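Local structure of metallocarboxypeptidase (3DWC) at residues D221-D226 with G453-I458; G264-T269 with L302-Q307; E298-F303 with A427-Q432. The protein probably removes single amino acids, other than proline, from the C-terminal ends of peptides, as a metal-dependent carboxypeptidase of the M32 family. One frame throughout, in Å; residues are numbered along the deposited sequence.

Contact 1: residues D221-D226 with G453-I458; sequences DVWKFD and GDLGKI. With GLY (glycine), chain O; ALA (alanine), chain P.
The indole of Trp223 is roofed on one face by the CD1 methyl of Leu455, which sits almost centrally over the six-membered ring, 3.6 Å from its centroid and 13° off the ring normal. This is a CH-pi contact made by one branch of the leucine. The indole also packs on Ile266, Ala304 and Ile308, while Trp223 CB meets Thr269; with Leu459 beside it too, the side chain is set against helices 259-276, 294-309 and 456-467. The same Leu455 CD1 also meets Val222 CG1 at 3.8 Å; with CG1 anti to the backbone N (chi1 170°), this valine branch touches both the leucine methyl and Gly453 O.

Beside this apolar patch, the two chain turns share one water. Both follow helices that close in Schellman motifs, with Lys224 and Gly453 as the residues of positive phi. Water 1 donates to Val222 O at 2.6 Å and to Gly453 O at 3.0 Å, and accepts from Leu455 N and Lys224 NZ, so four bonds fix it and join the segments. The lysine chain runs extended until chi4 (-71°), where it bends and brings NZ to the water.

The bound glycine lies at the outer end of the contact. Its N donates to Asp454 OD1 at 2.6 Å; the same ligand N also lies 3.1 Å from Lys224 NZ and close to Gly456 N. The bound alanine lies farther out, its CB against Lys457 CG at 3.7 Å. Lys224 NZ and Asp454 OD1 stay 4.9 Å apart, their charged atoms not in contact; the carboxylate would favour a protonated ligand amine, whereas the nearby lysine would tend to oppose it.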
# COMPACT_ATOMS: atom_id res chain seq x y z
N ASP B 221 21.44 -0.04 8.86
CA ASP B 221 21.77 0.51 10.20
C ASP B 221 23.10 1.28 10.25
O ASP B 221 23.22 2.33 10.92
CB ASP B 221 21.82 -0.61 11.25
CG ASP B 221 20.44 -1.16 11.61
OD1 ASP B 221 19.40 -0.50 11.31
OD2 ASP B 221 20.40 -2.25 12.22
N VAL B 222 24.12 0.78 9.54
CA VAL B 222 25.40 1.48 9.41
C VAL B 222 25.17 2.85 8.78
O VAL B 222 25.77 3.81 9.20
CB VAL B 222 26.43 0.63 8.60
CG1 VAL B 222 27.68 1.44 8.23
CG2 VAL B 222 26.78 -0.68 9.36
N TRP B 223 24.26 2.95 7.80
CA TRP B 223 23.93 4.27 7.22
C TRP B 223 22.89 5.09 8.03
O TRP B 223 22.42 6.14 7.59
CB TRP B 223 23.47 4.12 5.76
CG TRP B 223 24.56 4.44 4.81
CD1 TRP B 223 24.75 5.60 4.15
CD2 TRP B 223 25.56 3.54 4.33
NE1 TRP B 223 25.83 5.50 3.31
CE2 TRP B 223 26.35 4.24 3.41
CE3 TRP B 223 25.86 2.20 4.59
CZ2 TRP B 223 27.42 3.69 2.80
CZ3 TRP B 223 26.95 1.66 3.98
CH2 TRP B 223 27.71 2.39 3.08
N LYS B 224 22.53 4.57 9.20
CA LYS B 224 21.57 5.19 10.11
C LYS B 224 20.22 5.43 9.45
O LYS B 224 19.53 6.37 9.75
CB LYS B 224 22.18 6.42 10.77
CG LYS B 224 23.58 6.10 11.25
CD LYS B 224 24.15 7.13 12.12
CE LYS B 224 25.66 6.87 12.35
NZ LYS B 224 26.02 5.65 13.25
N PHE B 225 19.83 4.52 8.55
CA PHE B 225 18.44 4.48 8.08
C PHE B 225 17.44 4.45 9.27
O PHE B 225 17.53 3.67 10.24
CB PHE B 225 18.25 3.31 7.10
CG PHE B 225 16.90 3.29 6.39
CD1 PHE B 225 16.75 3.85 5.15
CD2 PHE B 225 15.83 2.62 6.93
CE1 PHE B 225 15.54 3.79 4.51
CE2 PHE B 225 14.64 2.58 6.32
CZ PHE B 225 14.47 3.16 5.11
N ASP B 226 16.50 5.37 9.23
CA ASP B 226 15.44 5.36 10.23
C ASP B 226 14.34 4.33 9.87
O ASP B 226 13.53 4.57 8.98
CB ASP B 226 14.85 6.76 10.33
CG ASP B 226 13.80 6.87 11.43
OD1 ASP B 226 13.58 5.90 12.21
OD2 ASP B 226 13.20 7.96 11.49
N GLY B 453 33.05 1.55 9.94
CA GLY B 453 31.60 1.57 9.81
C GLY B 453 30.92 2.57 10.74
O GLY B 453 29.84 2.33 11.26
N ASP B 454 31.61 3.71 10.93
CA ASP B 454 31.24 4.82 11.79
C ASP B 454 31.01 6.06 10.92
O ASP B 454 31.85 6.98 10.85
CB ASP B 454 32.41 5.07 12.74
CG ASP B 454 32.03 5.85 13.95
OD1 ASP B 454 30.82 6.05 14.13
OD2 ASP B 454 32.96 6.25 14.74
N LEU B 455 29.86 6.10 10.26
CA LEU B 455 29.64 7.08 9.19
C LEU B 455 29.05 8.42 9.58
O LEU B 455 28.98 9.31 8.77
CB LEU B 455 28.80 6.50 8.06
CG LEU B 455 29.35 5.22 7.41
CD1 LEU B 455 28.31 4.72 6.42
CD2 LEU B 455 30.72 5.42 6.74
N GLY B 456 28.70 8.60 10.84
CA GLY B 456 27.97 9.79 11.26
C GLY B 456 28.58 11.13 10.85
O GLY B 456 27.85 12.08 10.57
N LYS B 457 29.91 11.23 10.85
CA LYS B 457 30.57 12.52 10.56
C LYS B 457 30.42 12.81 9.05
O LYS B 457 30.27 13.98 8.58
CB LYS B 457 32.03 12.46 10.93
CG LYS B 457 32.33 12.73 12.38
CD LYS B 457 33.78 12.46 12.66
CE LYS B 457 34.10 12.72 14.11
NZ LYS B 457 35.58 12.84 14.28
N ILE B 458 30.45 11.72 8.30
CA ILE B 458 30.31 11.82 6.87
C ILE B 458 28.87 12.18 6.57
O ILE B 458 28.63 13.14 5.85
CB ILE B 458 30.77 10.55 6.14
CG1 ILE B 458 32.24 10.21 6.43
CG2 ILE B 458 30.64 10.73 4.59
CD1 ILE B 458 32.62 8.81 5.81
N GLY O . 28.67 7.19 13.25
CA GLY O . 28.33 7.56 14.66
C GLY O . 27.99 9.02 14.90
O GLY O . 26.82 9.36 15.17
N ALA P . 29.01 9.87 14.76
CA ALA P . 28.99 11.28 15.19
C ALA P . 28.20 12.19 14.25
O ALA P . 28.62 13.31 13.93
CB ALA P . 30.43 11.80 15.36
O HOH W 1 27.61 4.25 10.94

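Contact 2: residues G264-T269 with L302-Q307; sequences GVIHET and LFAEMQ. With CO (cobalt (II) ion), chain Q.
His267 and Glu305 cross at a slant, the imidazole and carboxylate planes 74° apart, on two roughly antiparallel helices. Helix 259-276 carries the HExxH motif of the metallopeptidase, and its axis here passes 7.3 Å from that of segment 302-307. The imidazole works from two sides: NE2 binds the cobalt ion at 2.2 Å, and ND1 donates to Glu305 OE1 at 2.7 Å, with an angle of 155° at the hydrogen. The bond meets the anti side of the carboxylate, somewhat out of its plane. Glu305 reaches across because CG is anti to its backbone N (chi1 -170°) and the chain stays extended. This second-shell bond fixes the rotation of the ring and would make NE2 a stronger donor to the metal; Arg310 holds the other carboxylate oxygen in a salt bridge. Leu302 lies alongside the histidine, pointing the same way, with CD2 at the ring edge. His271 and Glu298 complete the protein ligands of cobalt. Glu268, predicted as the proton donor/acceptor, accepts from metal-bound water 2 through OE2. Farther along the interface, Ile266 CG2 packs at 3.9 Å on Ala304 CB and comes to 3.5 Å from Ala304 O.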
# COMPACT_ATOMS: atom_id res chain seq x y z
N GLY B 264 23.46 -2.83 -4.26
CA GLY B 264 22.13 -2.29 -4.58
C GLY B 264 21.39 -1.66 -3.41
O GLY B 264 20.87 -0.58 -3.50
N VAL B 265 21.35 -2.35 -2.29
CA VAL B 265 20.75 -1.77 -1.10
C VAL B 265 21.49 -0.53 -0.60
O VAL B 265 20.87 0.44 -0.20
CB VAL B 265 20.64 -2.81 0.02
CG1 VAL B 265 20.44 -2.19 1.40
CG2 VAL B 265 19.49 -3.75 -0.33
N ILE B 266 22.80 -0.55 -0.67
CA ILE B 266 23.63 0.60 -0.28
C ILE B 266 23.28 1.81 -1.18
O ILE B 266 23.03 2.91 -0.72
CB ILE B 266 25.15 0.23 -0.29
CG1 ILE B 266 25.49 -0.67 0.89
CG2 ILE B 266 26.04 1.54 -0.22
CD1 ILE B 266 26.91 -1.30 0.89
N HIS B 267 23.23 1.58 -2.47
CA HIS B 267 22.80 2.59 -3.45
C HIS B 267 21.43 3.21 -3.09
O HIS B 267 21.26 4.43 -3.02
CB HIS B 267 22.74 1.91 -4.84
CG HIS B 267 22.45 2.85 -5.95
ND1 HIS B 267 23.44 3.34 -6.78
CD2 HIS B 267 21.29 3.43 -6.35
CE1 HIS B 267 22.90 4.21 -7.64
NE2 HIS B 267 21.60 4.28 -7.39
N GLU B 268 20.42 2.37 -2.86
CA GLU B 268 19.09 2.87 -2.55
C GLU B 268 19.03 3.52 -1.20
O GLU B 268 18.32 4.47 -1.02
CB GLU B 268 18.08 1.74 -2.63
CG GLU B 268 18.02 1.08 -3.97
CD GLU B 268 17.71 2.03 -5.12
OE1 GLU B 268 16.97 3.02 -4.93
OE2 GLU B 268 18.20 1.76 -6.27
N THR B 269 19.79 3.02 -0.25
CA THR B 269 19.90 3.66 1.04
C THR B 269 20.48 5.06 0.86
O THR B 269 20.06 5.99 1.54
CB THR B 269 20.68 2.79 2.03
OG1 THR B 269 19.99 1.58 2.19
CG2 THR B 269 20.84 3.46 3.46
N LEU B 302 25.26 7.33 -5.25
CA LEU B 302 26.62 6.94 -5.67
C LEU B 302 27.70 7.37 -4.70
O LEU B 302 28.77 6.76 -4.62
CB LEU B 302 26.91 7.42 -7.08
CG LEU B 302 26.04 6.76 -8.15
CD1 LEU B 302 26.29 7.41 -9.52
CD2 LEU B 302 26.26 5.27 -8.24
N PHE B 303 27.43 8.38 -3.93
CA PHE B 303 28.29 8.68 -2.80
C PHE B 303 28.34 7.48 -1.83
O PHE B 303 29.42 7.02 -1.42
CB PHE B 303 27.75 9.92 -2.11
CG PHE B 303 28.66 10.47 -1.06
CD1 PHE B 303 29.56 11.45 -1.36
CD2 PHE B 303 28.60 9.98 0.23
CE1 PHE B 303 30.40 11.98 -0.37
CE2 PHE B 303 29.39 10.52 1.25
CZ PHE B 303 30.32 11.51 0.94
N ALA B 304 27.16 6.93 -1.54
CA ALA B 304 27.04 5.74 -0.71
C ALA B 304 27.69 4.53 -1.36
O ALA B 304 28.58 3.92 -0.80
CB ALA B 304 25.51 5.42 -0.34
N GLU B 305 27.22 4.19 -2.54
CA GLU B 305 27.68 3.03 -3.23
C GLU B 305 29.12 3.09 -3.65
O GLU B 305 29.89 2.16 -3.36
CB GLU B 305 26.80 2.75 -4.46
CG GLU B 305 27.10 1.44 -5.04
CD GLU B 305 26.56 1.22 -6.43
OE1 GLU B 305 25.76 2.02 -6.94
OE2 GLU B 305 26.96 0.22 -7.01
N MET B 306 29.50 4.16 -4.36
CA MET B 306 30.80 4.19 -5.03
C MET B 306 31.88 4.79 -4.17
O MET B 306 32.98 4.23 -4.06
CB MET B 306 30.73 4.93 -6.38
CG MET B 306 29.72 4.35 -7.39
SD MET B 306 30.18 2.65 -7.75
CE MET B 306 29.23 2.25 -9.21
N GLN B 307 31.58 5.91 -3.55
CA GLN B 307 32.58 6.62 -2.77
C GLN B 307 32.88 5.93 -1.45
O GLN B 307 34.03 5.96 -1.00
CB GLN B 307 32.18 8.08 -2.56
CG GLN B 307 32.12 8.93 -3.84
CD GLN B 307 33.47 9.05 -4.55
OE1 GLN B 307 33.52 9.10 -5.77
NE2 GLN B 307 34.53 9.17 -3.80
CO CO Q . 19.96 5.45 -8.33
O HOH W 2 18.58 3.68 -8.17
O HOH W 3 20.41 4.81 -9.95
O HOH W 4 18.42 6.09 -9.73

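Contact 3: residues E298-F303 with A427-Q432; sequences EGQSLF and AMVAAQ. With CO (cobalt (II) ion), chain Q.
Glu298 O is gripped by Ser301 OG at 2.8 Å and by Leu302 N at 2.9 Å, both from the same face of its carbonyl plane. The serine hydroxyl reaches back because OG stands between the backbone N and the carbonyl carbon (chi1 53°). At the next carbonyl, Gly299 O, which accepts from Phe303 N, lies 3.3 Å from the CB of Ala430. That methyl also meets the CB atoms of Leu302 and Phe303, acting as a small knob on the helix surface. Gly299 CA lies 3.9 Å from Val429 CG1, backbone against side chain. In this largely alpha-helical M32 fold the axes of 298-303 and 427-432 pass 7.2 Å apart, crossing at -60°. Ala430 O lies at the edge of the Phe303 ring, 3.5 Å from CD1, and Leu302 CD1 touches Ala427 CB. Gln300 places NE2 near Val429 CG1, but that nitrogen bonds to Val296 O, and OE1 accepts from Trp467 and Gln462. From the same helix Glu298 binds the cobalt ion through OE2 at 2.2 Å; its chain bends at chi2 (73°) to bring the carboxylate to the metal.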
# COMPACT_ATOMS: atom_id res chain seq x y z
N GLU B 298 21.19 11.02 -7.63
CA GLU B 298 22.10 9.92 -7.99
C GLU B 298 23.50 10.22 -7.44
O GLU B 298 24.27 9.29 -7.20
CB GLU B 298 22.11 9.70 -9.53
CG GLU B 298 22.91 8.50 -9.97
CD GLU B 298 22.24 7.16 -9.65
OE1 GLU B 298 22.72 6.12 -10.17
OE2 GLU B 298 21.23 7.14 -8.93
N GLY B 299 23.79 11.49 -7.16
CA GLY B 299 24.99 11.85 -6.42
C GLY B 299 25.01 11.35 -4.99
O GLY B 299 26.08 10.99 -4.44
N GLN B 300 23.86 11.34 -4.35
CA GLN B 300 23.70 10.72 -3.06
C GLN B 300 23.73 9.19 -3.10
O GLN B 300 24.34 8.56 -2.23
CB GLN B 300 22.41 11.22 -2.40
CG GLN B 300 22.28 12.77 -2.34
CD GLN B 300 23.54 13.53 -1.99
OE1 GLN B 300 24.03 13.48 -0.86
NE2 GLN B 300 24.10 14.22 -2.99
N SER B 301 23.09 8.55 -4.06
CA SER B 301 23.16 7.10 -4.11
C SER B 301 24.60 6.64 -4.35
O SER B 301 25.09 5.64 -3.78
CB SER B 301 22.24 6.59 -5.20
OG SER B 301 22.55 7.26 -6.40
N LEU B 302 25.26 7.33 -5.25
CA LEU B 302 26.62 6.94 -5.67
C LEU B 302 27.70 7.37 -4.70
O LEU B 302 28.77 6.76 -4.62
CB LEU B 302 26.91 7.42 -7.08
CG LEU B 302 26.04 6.76 -8.15
CD1 LEU B 302 26.29 7.41 -9.52
CD2 LEU B 302 26.26 5.27 -8.24
N PHE B 303 27.43 8.38 -3.93
CA PHE B 303 28.29 8.68 -2.80
C PHE B 303 28.34 7.48 -1.83
O PHE B 303 29.42 7.02 -1.42
CB PHE B 303 27.75 9.92 -2.11
CG PHE B 303 28.66 10.47 -1.06
CD1 PHE B 303 29.56 11.45 -1.36
CD2 PHE B 303 28.60 9.98 0.23
CE1 PHE B 303 30.40 11.98 -0.37
CE2 PHE B 303 29.39 10.52 1.25
CZ PHE B 303 30.32 11.51 0.94
N ALA B 427 27.39 10.67 -10.75
CA ALA B 427 28.70 10.15 -10.42
C ALA B 427 29.68 11.30 -10.15
O ALA B 427 30.57 11.22 -9.27
CB ALA B 427 29.23 9.17 -11.52
N MET B 428 29.55 12.36 -10.93
CA MET B 428 30.38 13.52 -10.75
C MET B 428 30.11 14.31 -9.49
O MET B 428 31.06 14.78 -8.82
CB MET B 428 30.18 14.44 -11.99
CG MET B 428 30.75 13.86 -13.22
SD MET B 428 30.31 14.77 -14.69
CE MET B 428 30.79 13.56 -15.93
N VAL B 429 28.83 14.48 -9.14
CA VAL B 429 28.40 15.08 -7.87
C VAL B 429 28.97 14.30 -6.69
O VAL B 429 29.55 14.86 -5.75
CB VAL B 429 26.84 15.20 -7.75
CG1 VAL B 429 26.35 15.48 -6.30
CG2 VAL B 429 26.26 16.20 -8.80
N ALA B 430 28.85 12.99 -6.76
CA ALA B 430 29.36 12.15 -5.69
C ALA B 430 30.86 12.33 -5.42
O ALA B 430 31.28 12.41 -4.26
CB ALA B 430 29.01 10.69 -5.97
N ALA B 431 31.65 12.40 -6.50
CA ALA B 431 33.10 12.53 -6.42
C ALA B 431 33.48 13.88 -5.89
O ALA B 431 34.34 13.95 -5.07
CB ALA B 431 33.74 12.31 -7.84
N GLN B 432 32.82 14.92 -6.37
CA GLN B 432 33.00 16.29 -5.93
C GLN B 432 32.68 16.46 -4.42
O GLN B 432 33.38 17.11 -3.71
CB GLN B 432 32.15 17.24 -6.76
CG GLN B 432 32.47 18.75 -6.49
CD GLN B 432 32.08 19.68 -7.65
OE1 GLN B 432 32.18 19.29 -8.80
NE2 GLN B 432 31.68 20.92 -7.33
CO CO Q . 19.96 5.45 -8.33
O HOH W 3 20.41 4.81 -9.95
O HOH W 2 18.58 3.68 -8.17
O HOH W 4 18.42 6.09 -9.73

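How the contacts relate
From the N terminus, the chain first reaches 221-226, which waits until 453-458 to close contact 1, the longest of the three loops. Both other contacts nest within it. Helix 259-276 follows and pairs through 264-269 with 302-307, closing contact 2 over a short connection. Contact 3 begins on the stretch of helix 294-309 where contact 2 ends and closes at 427-432 of helix 421-441, so these two loops overlap there and neither nests in the other. They share Leu302 and Phe303 and meet at the cobalt ion, their centres about 9 Å apart. Trp223 joins contact 1 to both helices of contact 2, and Ile458 touches Phe303, tying helix 456-467 to helix 294-309.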